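PDB 4PQI: In2-1 family protein, glutathione transferase lambda3 from Populus trichocarpa, which binds glutathione and, as a Lambda-class glutathione transferase, probably acts as a thiol transferase, reducing glutathione conjugates rather than forming them. Local coordinates for residues S5-S10 and R51-L56; V47-N52 and K222-D227. All blocks are in the same frame, centred on the assembly; numbering follows the deposited sequence.

Contact 1. Residues S5-S10 and R51-L56. With CA (calcium ion), chain E.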
ATOM      1  N   SER A   5      -4.440  -6.050  15.549  1.00 77.40           N
ATOM      2  CA  SER A   5      -3.906  -7.397  15.382  1.00 82.37           C
ATOM      3  C   SER A   5      -4.943  -8.476  15.698  1.00 85.06           C
ATOM      4  O   SER A   5      -4.998  -9.513  15.026  1.00 87.62           O
ATOM      5  CB  SER A   5      -2.658  -7.592  16.245  1.00 85.25           C
ATOM      6  OG  SER A   5      -1.561  -6.870  15.713  1.00 84.89           O
ATOM      7  N   ALA A   6      -5.761  -8.230  16.719  1.00 82.40           N
ATOM      8  CA  ALA A   6      -6.836  -9.148  17.077  1.00 80.41           C
ATOM      9  C   ALA A   6      -7.880  -9.249  15.959  1.00 77.93           C
ATOM     10  O   ALA A   6      -8.464 -10.311  15.734  1.00 76.29           O
ATOM     11  CB  ALA A   6      -7.490  -8.717  18.384  1.00 81.10           C
ATOM     12  N   LEU A   7      -8.093  -8.140  15.251  1.00 76.38           N
ATOM     13  CA  LEU A   7      -9.147  -8.041  14.243  1.00 72.55           C
ATOM     14  C   LEU A   7      -8.698  -8.607  12.887  1.00 64.14           C
ATOM     15  O   LEU A   7      -9.524  -8.932  12.034  1.00 61.79           O
ATOM     16  CB  LEU A   7      -9.588  -6.577  14.113  1.00 75.78           C
ATOM     17  CG  LEU A   7     -10.980  -6.246  13.572  1.00 78.90           C
ATOM     18  CD1 LEU A   7     -12.062  -7.042  14.302  1.00 81.33           C
ATOM     19  CD2 LEU A   7     -11.230  -4.751  13.708  1.00 79.36           C
ATOM     20  N   ASP A   8      -7.382  -8.732  12.721  1.00 57.89           N
ATOM     21  CA  ASP A   8      -6.728  -9.214  11.500  1.00 54.01           C
ATOM     22  C   ASP A   8      -7.136 -10.652  11.151  1.00 49.82           C
ATOM     23  O   ASP A   8      -7.025 -11.544  11.976  1.00 50.77           O
ATOM     24  CB  ASP A   8      -5.215  -9.137  11.729  1.00 52.43           C
ATOM     25  CG  ASP A   8      -4.401  -9.369  10.480  1.00 50.82           C
ATOM     26  OD1 ASP A   8      -4.965  -9.700   9.414  1.00 52.60           O
ATOM     27  OD2 ASP A   8      -3.167  -9.216  10.573  1.00 48.28           O
ATOM     28  N   LYS A   9      -7.594 -10.882   9.927  1.00 51.07           N
ATOM     29  CA  LYS A   9      -8.036 -12.221   9.539  1.00 55.13           C
ATOM     30  C   LYS A   9      -7.039 -12.938   8.630  1.00 54.50           C
ATOM     31  O   LYS A   9      -7.342 -13.993   8.075  1.00 56.31           O
ATOM     32  CB  LYS A   9      -9.428 -12.180   8.897  1.00 56.83           C
ATOM     33  CG  LYS A   9     -10.582 -12.151   9.901  1.00 56.54           C
ATOM     34  CD  LYS A   9     -10.735 -13.480  10.599  1.00 61.27           C
ATOM     35  CE  LYS A   9     -11.838 -13.444  11.642  1.00 65.70           C
ATOM     36  NZ  LYS A   9     -11.944 -14.746  12.364  1.00 71.26           N
ATOM     37  N   SER A  10      -5.844 -12.371   8.500  1.00 52.61           N
ATOM     38  CA  SER A  10      -4.820 -12.925   7.617  1.00 52.38           C
ATOM     39  C   SER A  10      -4.208 -14.185   8.195  1.00 51.40           C
ATOM     40  O   SER A  10      -4.171 -14.374   9.407  1.00 51.82           O
ATOM     41  CB  SER A  10      -3.702 -11.907   7.364  1.00 49.96           C
ATOM     42  OG  SER A  10      -2.940 -11.712   8.549  1.00 51.59           O
ATOM     43  N   ARG A  51      -6.368  -7.206   1.212  1.00 43.58           N
ATOM     44  CA  ARG A  51      -6.738  -8.604   0.953  1.00 41.16           C
ATOM     45  C   ARG A  51      -6.480  -9.484   2.169  1.00 36.68           C
ATOM     46  O   ARG A  51      -7.335 -10.280   2.586  1.00 37.84           O
ATOM     47  CB  ARG A  51      -5.926  -9.127  -0.236  1.00 37.14           C
ATOM     48  CG  ARG A  51      -5.999 -10.632  -0.483  1.00 41.75           C
ATOM     49  CD  ARG A  51      -5.021 -10.982  -1.606  1.00 40.27           C
ATOM     50  NE  ARG A  51      -4.813 -12.412  -1.828  1.00 39.72           N
ATOM     51  CZ  ARG A  51      -3.828 -13.137  -1.301  1.00 41.92           C
ATOM     52  NH1 ARG A  51      -2.952 -12.605  -0.457  1.00 44.87           N
ATOM     53  NH2 ARG A  51      -3.737 -14.419  -1.603  1.00 38.84           N
ATOM     54  N   ASN A  52      -5.282  -9.328   2.728  1.00 40.43           N
ATOM     55  CA  ASN A  52      -4.834 -10.108   3.870  1.00 42.97           C
ATOM     56  C   ASN A  52      -5.689  -9.824   5.107  1.00 42.58           C
ATOM     57  O   ASN A  52      -6.253 -10.743   5.706  1.00 43.64           O
ATOM     58  CB  ASN A  52      -3.348  -9.831   4.153  1.00 45.38           C
ATOM     59  CG  ASN A  52      -2.416 -10.368   3.053  1.00 42.23           C
ATOM     60  OD1 ASN A  52      -2.863 -11.011   2.100  1.00 44.16           O
ATOM     61  ND2 ASN A  52      -1.119 -10.090   3.183  1.00 37.94           N
ATOM     62  N   PHE A  53      -5.796  -8.553   5.475  1.00 45.30           N
ATOM     63  CA  PHE A  53      -6.539  -8.166   6.674  1.00 44.06           C
ATOM     64  C   PHE A  53      -7.996  -8.648   6.677  1.00 43.00           C
ATOM     65  O   PHE A  53      -8.478  -9.177   7.680  1.00 42.13           O
ATOM     66  CB  PHE A  53      -6.484  -6.656   6.876  1.00 44.19           C
ATOM     67  CG  PHE A  53      -6.927  -6.224   8.235  1.00 44.10           C
ATOM     68  CD1 PHE A  53      -6.008  -6.106   9.274  1.00 41.01           C
ATOM     69  CD2 PHE A  53      -8.263  -5.945   8.487  1.00 45.89           C
ATOM     70  CE1 PHE A  53      -6.410  -5.712  10.539  1.00 42.15           C
ATOM     71  CE2 PHE A  53      -8.676  -5.551   9.756  1.00 46.75           C
ATOM     72  CZ  PHE A  53      -7.746  -5.428  10.777  1.00 44.74           C
ATOM     73  N   LYS A  54      -8.689  -8.494   5.554  1.00 41.95           N
ATOM     74  CA  LYS A  54     -10.094  -8.889   5.486  1.00 41.82           C
ATOM     75  C   LYS A  54     -10.287 -10.414   5.424  1.00 42.85           C
ATOM     76  O   LYS A  54     -11.410 -10.918   5.552  1.00 45.75           O
ATOM     77  CB  LYS A  54     -10.813  -8.167   4.335  1.00 40.33           C
ATOM     78  CG  LYS A  54     -10.769  -6.645   4.432  1.00 42.96           C
ATOM     79  CD  LYS A  54     -11.677  -5.953   3.388  1.00 39.98           C
ATOM     80  CE  LYS A  54     -13.141  -6.320   3.572  1.00 40.72           C
ATOM     81  NZ  LYS A  54     -13.835  -5.440   4.563  1.00 42.23           N
ATOM     82  N   GLY A  55      -9.182 -11.138   5.265  1.00 40.12           N
ATOM     83  CA  GLY A  55      -9.200 -12.589   5.240  1.00 42.28           C
ATOM     84  C   GLY A  55      -9.586 -13.103   3.873  1.00 43.50           C
ATOM     85  O   GLY A  55     -10.224 -14.143   3.765  1.00 44.06           O
ATOM     86  N   LEU A  56      -9.209 -12.367   2.831  1.00 43.21           N
ATOM     87  CA  LEU A  56      -9.587 -12.721   1.459  1.00 45.23           C
ATOM     88  C   LEU A  56      -8.478 -13.412   0.650  1.00 45.90           C
ATOM     89  O   LEU A  56      -8.466 -13.347  -0.576  1.00 44.33           O
ATOM     90  CB  LEU A  56     -10.073 -11.480   0.707  1.00 42.23           C
ATOM     91  CG  LEU A  56     -11.214 -10.703   1.370  1.00 42.61           C
ATOM     92  CD1 LEU A  56     -11.454  -9.350   0.688  1.00 43.41           C
ATOM     93  CD2 LEU A  56     -12.486 -11.536   1.372  1.00 44.08           C
TER
HETATM   94 CA    CA E 304     -11.421 -16.112   3.133  1.00 49.97          CA
HETATM   95  O   HOH W   1     -11.550 -18.678   2.459  1.00 49.54           O
HETATM   96  O   HOH W   2      -9.220 -16.708   2.774  1.00 45.85           O
HETATM   97  O   HOH W   3     -11.437 -16.623   5.581  1.00 50.04           O
HETATM   98  O   HOH W   4     -13.507 -14.838   3.690  1.00 57.16           O
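Asp8 CA lies over one face of the Phe53 ring. It sits 4.0 Å from the ring centroid, 24° off the normal, a CH-pi contact displaced toward the rim at CE1. The carboxylate runs out past the CD1 rim, its plane nearly parallel to the phenyl, with OD1 3.7 Å from Phe53 CD1. With CG anti to the backbone N (chi1 -170°), Asp8 points the carboxylate forward along the chain, toward Ser10. There OD1 accepts both Ser10 OG and Ser10 N, each at 3.0 Å and from the same face of the carboxylate plane; the bond from the backbone N makes an Asx turn. OD2 is taken by the backbone N of Ala220, so both oxygens are engaged. Leu7 adds an apolar touch, CB to Phe53 CZ, and Phe175 meets the ring from elsewhere in the fold.

Between the backbones, Lys9 N donates to Phe53 O (3.0 Å, 152° at the hydrogen), tying the N-terminal loop to the last turn of helix 42-54. Lys9 CB rests against Gly55 CA, while the rest of its chain, bent at chi2, leads away. Ser10 CB packs on Asn52 CB and on Asn52 O.

Gly55 ends the helix in a Schellman motif, with positive phi and with Gly55 N and Leu56 N bonded back to Asn52 O and Arg51 O. Its own carbonyl O binds a calcium ion at 2.4 Å, alongside four waters and Glu59. Phe53 O in the last turn is thus given to the N-terminal loop, and Gly55 O, just past the helix, to the metal.

Contact 2. Residues V47-N52 and K222-D227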
ATOM      1  N   VAL A  47      -3.251  -2.996  -1.935  1.00 30.55           N
ATOM      2  CA  VAL A  47      -4.337  -3.947  -2.129  1.00 33.59           C
ATOM      3  C   VAL A  47      -4.004  -5.263  -1.439  1.00 32.39           C
ATOM      4  O   VAL A  47      -4.879  -5.914  -0.843  1.00 34.29           O
ATOM      5  CB  VAL A  47      -4.622  -4.177  -3.620  1.00 34.99           C
ATOM      6  CG1 VAL A  47      -5.884  -5.003  -3.784  1.00 33.46           C
ATOM      7  CG2 VAL A  47      -4.758  -2.835  -4.341  1.00 34.40           C
ATOM      8  N   TRP A  48      -2.730  -5.636  -1.493  1.00 34.53           N
ATOM      9  CA  TRP A  48      -2.244  -6.840  -0.826  1.00 36.48           C
ATOM     10  C   TRP A  48      -2.573  -6.869   0.680  1.00 38.93           C
ATOM     11  O   TRP A  48      -3.119  -7.846   1.185  1.00 34.91           O
ATOM     12  CB  TRP A  48      -0.743  -6.949  -1.059  1.00 35.54           C
ATOM     13  CG  TRP A  48      -0.120  -8.251  -0.677  1.00 38.25           C
ATOM     14  CD1 TRP A  48      -0.739  -9.348  -0.137  1.00 36.60           C
ATOM     15  CD2 TRP A  48       1.263  -8.590  -0.799  1.00 42.11           C
ATOM     16  NE1 TRP A  48       0.178 -10.344   0.077  1.00 39.84           N
ATOM     17  CE2 TRP A  48       1.413  -9.905  -0.322  1.00 42.46           C
ATOM     18  CE3 TRP A  48       2.391  -7.906  -1.265  1.00 42.35           C
ATOM     19  CZ2 TRP A  48       2.651 -10.551  -0.301  1.00 47.18           C
ATOM     20  CZ3 TRP A  48       3.609  -8.549  -1.247  1.00 43.40           C
ATOM     21  CH2 TRP A  48       3.734  -9.852  -0.764  1.00 46.43           C
ATOM     22  N   ILE A  49      -2.230  -5.793   1.387  1.00 39.43           N
ATOM     23  CA  ILE A  49      -2.525  -5.675   2.806  1.00 43.03           C
ATOM     24  C   ILE A  49      -4.029  -5.767   3.078  1.00 40.67           C
ATOM     25  O   ILE A  49      -4.450  -6.440   4.022  1.00 37.47           O
ATOM     26  CB  ILE A  49      -2.018  -4.326   3.365  1.00 39.02           C
ATOM     27  CG1 ILE A  49      -0.519  -4.171   3.084  1.00 40.79           C
ATOM     28  CG2 ILE A  49      -2.341  -4.202   4.863  1.00 34.72           C
ATOM     29  CD1 ILE A  49      -0.020  -2.714   3.191  1.00 37.21           C
ATOM     30  N   THR A  50      -4.824  -5.081   2.258  1.00 38.35           N
ATOM     31  CA  THR A  50      -6.273  -5.091   2.413  1.00 40.32           C
ATOM     32  C   THR A  50      -6.826  -6.509   2.252  1.00 41.11           C
ATOM     33  O   THR A  50      -7.642  -6.961   3.063  1.00 39.47           O
ATOM     34  CB  THR A  50      -6.992  -4.110   1.422  1.00 36.21           C
ATOM     35  OG1 THR A  50      -6.440  -2.795   1.528  1.00 37.17           O
ATOM     36  CG2 THR A  50      -8.466  -4.044   1.715  1.00 36.48           C
ATOM     37  N   ARG A  51      -6.368  -7.206   1.212  1.00 43.58           N
ATOM     38  CA  ARG A  51      -6.738  -8.604   0.953  1.00 41.16           C
ATOM     39  C   ARG A  51      -6.480  -9.484   2.169  1.00 36.68           C
ATOM     40  O   ARG A  51      -7.335 -10.280   2.586  1.00 37.84           O
ATOM     41  CB  ARG A  51      -5.926  -9.127  -0.236  1.00 37.14           C
ATOM     42  CG  ARG A  51      -5.999 -10.632  -0.483  1.00 41.75           C
ATOM     43  CD  ARG A  51      -5.021 -10.982  -1.606  1.00 40.27           C
ATOM     44  NE  ARG A  51      -4.813 -12.412  -1.828  1.00 39.72           N
ATOM     45  CZ  ARG A  51      -3.828 -13.137  -1.301  1.00 41.92           C
ATOM     46  NH1 ARG A  51      -2.952 -12.605  -0.457  1.00 44.87           N
ATOM     47  NH2 ARG A  51      -3.737 -14.419  -1.603  1.00 38.84           N
ATOM     48  N   ASN A  52      -5.282  -9.328   2.728  1.00 40.43           N
ATOM     49  CA  ASN A  52      -4.834 -10.108   3.870  1.00 42.97           C
ATOM     50  C   ASN A  52      -5.689  -9.824   5.107  1.00 42.58           C
ATOM     51  O   ASN A  52      -6.253 -10.743   5.706  1.00 43.64           O
ATOM     52  CB  ASN A  52      -3.348  -9.831   4.153  1.00 45.38           C
ATOM     53  CG  ASN A  52      -2.416 -10.368   3.053  1.00 42.23           C
ATOM     54  OD1 ASN A  52      -2.863 -11.011   2.100  1.00 44.16           O
ATOM     55  ND2 ASN A  52      -1.119 -10.090   3.183  1.00 37.94           N
ATOM     56  N   LYS A 222       2.865  -7.038   7.827  1.00 47.78           N
ATOM     57  CA  LYS A 222       4.229  -7.558   7.912  1.00 53.43           C
ATOM     58  C   LYS A 222       4.533  -8.546   6.795  1.00 50.67           C
ATOM     59  O   LYS A 222       5.618  -8.512   6.216  1.00 53.06           O
ATOM     60  CB  LYS A 222       4.494  -8.208   9.278  1.00 59.70           C
ATOM     61  CG  LYS A 222       4.611  -7.216  10.425  1.00 62.63           C
ATOM     62  CD  LYS A 222       5.124  -7.886  11.698  1.00 69.50           C
ATOM     63  CE  LYS A 222       4.112  -8.871  12.236  1.00 72.13           C
ATOM     64  NZ  LYS A 222       4.502  -9.433  13.559  1.00 78.20           N
ATOM     65  N   GLN A 223       3.556  -9.406   6.499  1.00 47.81           N
ATOM     66  CA  GLN A 223       3.618 -10.372   5.404  1.00 49.78           C
ATOM     67  C   GLN A 223       3.923  -9.773   4.024  1.00 49.57           C
ATOM     68  O   GLN A 223       4.317 -10.502   3.122  1.00 52.89           O
ATOM     69  CB  GLN A 223       2.293 -11.146   5.319  1.00 49.74           C
ATOM     70  CG  GLN A 223       1.999 -12.000   6.525  1.00 60.82           C
ATOM     71  CD  GLN A 223       0.719 -12.790   6.387  1.00 65.58           C
ATOM     72  OE1 GLN A 223       0.150 -12.889   5.297  1.00 65.52           O
ATOM     73  NE2 GLN A 223       0.253 -13.359   7.499  1.00 69.67           N
ATOM     74  N   THR A 224       3.731  -8.464   3.853  1.00 46.00           N
ATOM     75  CA  THR A 224       3.822  -7.858   2.520  1.00 46.88           C
ATOM     76  C   THR A 224       5.054  -6.971   2.336  1.00 48.38           C
ATOM     77  O   THR A 224       5.293  -6.442   1.243  1.00 43.39           O
ATOM     78  CB  THR A 224       2.596  -6.984   2.232  1.00 44.04           C
ATOM     79  OG1 THR A 224       2.663  -5.824   3.054  1.00 43.11           O
ATOM     80  CG2 THR A 224       1.315  -7.747   2.524  1.00 48.12           C
ATOM     81  N   LYS A 225       5.833  -6.817   3.404  1.00 49.57           N
ATOM     82  CA  LYS A 225       6.980  -5.908   3.399  1.00 51.57           C
ATOM     83  C   LYS A 225       8.098  -6.300   2.427  1.00 53.22           C
ATOM     84  O   LYS A 225       8.437  -7.473   2.278  1.00 56.08           O
ATOM     85  CB  LYS A 225       7.535  -5.720   4.819  1.00 49.87           C
ATOM     86  CG  LYS A 225       6.656  -4.807   5.667  1.00 48.88           C
ATOM     87  CD  LYS A 225       7.195  -4.613   7.081  1.00 51.47           C
ATOM     88  CE  LYS A 225       8.262  -3.543   7.127  1.00 51.79           C
ATOM     89  NZ  LYS A 225       8.637  -3.227   8.528  1.00 54.38           N
ATOM     90  N   THR A 226       8.675  -5.280   1.796  1.00 57.23           N
ATOM     91  CA  THR A 226       9.671  -5.433   0.741  1.00 60.70           C
ATOM     92  C   THR A 226      11.093  -5.513   1.313  1.00 63.95           C
ATOM     93  O   THR A 226      11.340  -5.118   2.454  1.00 65.46           O
ATOM     94  CB  THR A 226       9.549  -4.260  -0.278  1.00 64.38           C
ATOM     95  OG1 THR A 226      10.193  -4.601  -1.513  1.00 67.42           O
ATOM     96  CG2 THR A 226      10.139  -2.967   0.288  1.00 60.55           C
ATOM     97  N   ASP A 227      12.022  -6.034   0.516  1.00 63.20           N
ATOM     98  CA  ASP A 227      13.423  -6.167   0.921  1.00 64.78           C
ATOM     99  C   ASP A 227      14.100  -4.794   1.010  1.00 61.15           C
ATOM    100  O   ASP A 227      14.226  -4.098  -0.004  1.00 61.06           O
ATOM    101  CB  ASP A 227      14.159  -7.045  -0.093  1.00 69.59           C
ATOM    102  CG  ASP A 227      15.513  -7.515   0.403  1.00 77.26           C
ATOM    103  OD1 ASP A 227      15.834  -8.702   0.169  1.00 84.31           O
ATOM    104  OD2 ASP A 227      16.256  -6.712   1.014  1.00 77.79           O
TER
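Thr224 sets its methyl on the Trp48 indole. This CH-pi contact dominates the meeting: CG2 stands 3.4 Å from the centroid of the five-membered ring, only 9° off its normal. Thr224 CB lies farther along the same face, 3.6 Å from Trp48 CE3, and the backbone of the 222-225 turn reaches the six-membered ring, with Gln223 O 3.8 Å from CZ2. Trp48 has CG anti to its backbone N (chi1 -169°), which swings the indole out from the helix beneath the threonine. An alanine at this position is likely to leave the Thr224 methyl without the flat surface it rests on and to open a gap between helix and turn.

In the glutathione transferase fold, helix 42-54 belongs to the thioredoxin-like N-terminal domain, whereas 222-227 comes late in the chain, joining helix 219-222 to helix 228-239; a type I turn from Lys222 to Lys225 delivers Thr224 to the domain boundary.

Van der Waals packing completes the fit. Ile49 CG1 approaches Thr224 OG1 at 3.6 Å, the two side chains crossing at about a right angle, and Asn52 ND2 comes within 3.4 Å of Thr224 CG2.

Hydrogen bonding is met outside the two segments. Thr224 OG1 is bonded to Tyr221 O and Gln45 NE2, which fix its rotation and keep CG2 turned to the indole.

How the contacts relate
Both contacts use helix 42-54 of the thioredoxin-like domain, and their centres are 11 Å apart. Contact 1 takes its C-terminal end, near the surface; contact 2 takes the turns just before, about 7 Å from the centre of the chain. Arg51 and Asn52 belong to both. Along the chain, 5-10 comes first, ahead of strand 33-37; 47-56 follows; 222-227 comes late, between helix 219-222 and the last helix, 228-239. One helix is therefore met by segments from near each terminus, and helix 219-222, which leads into 222-227, also touches Ser10 and Phe53 of contact 1. This joins the N-terminal extension, the glutathione-binding domain and the loop before the last helix within a single chain.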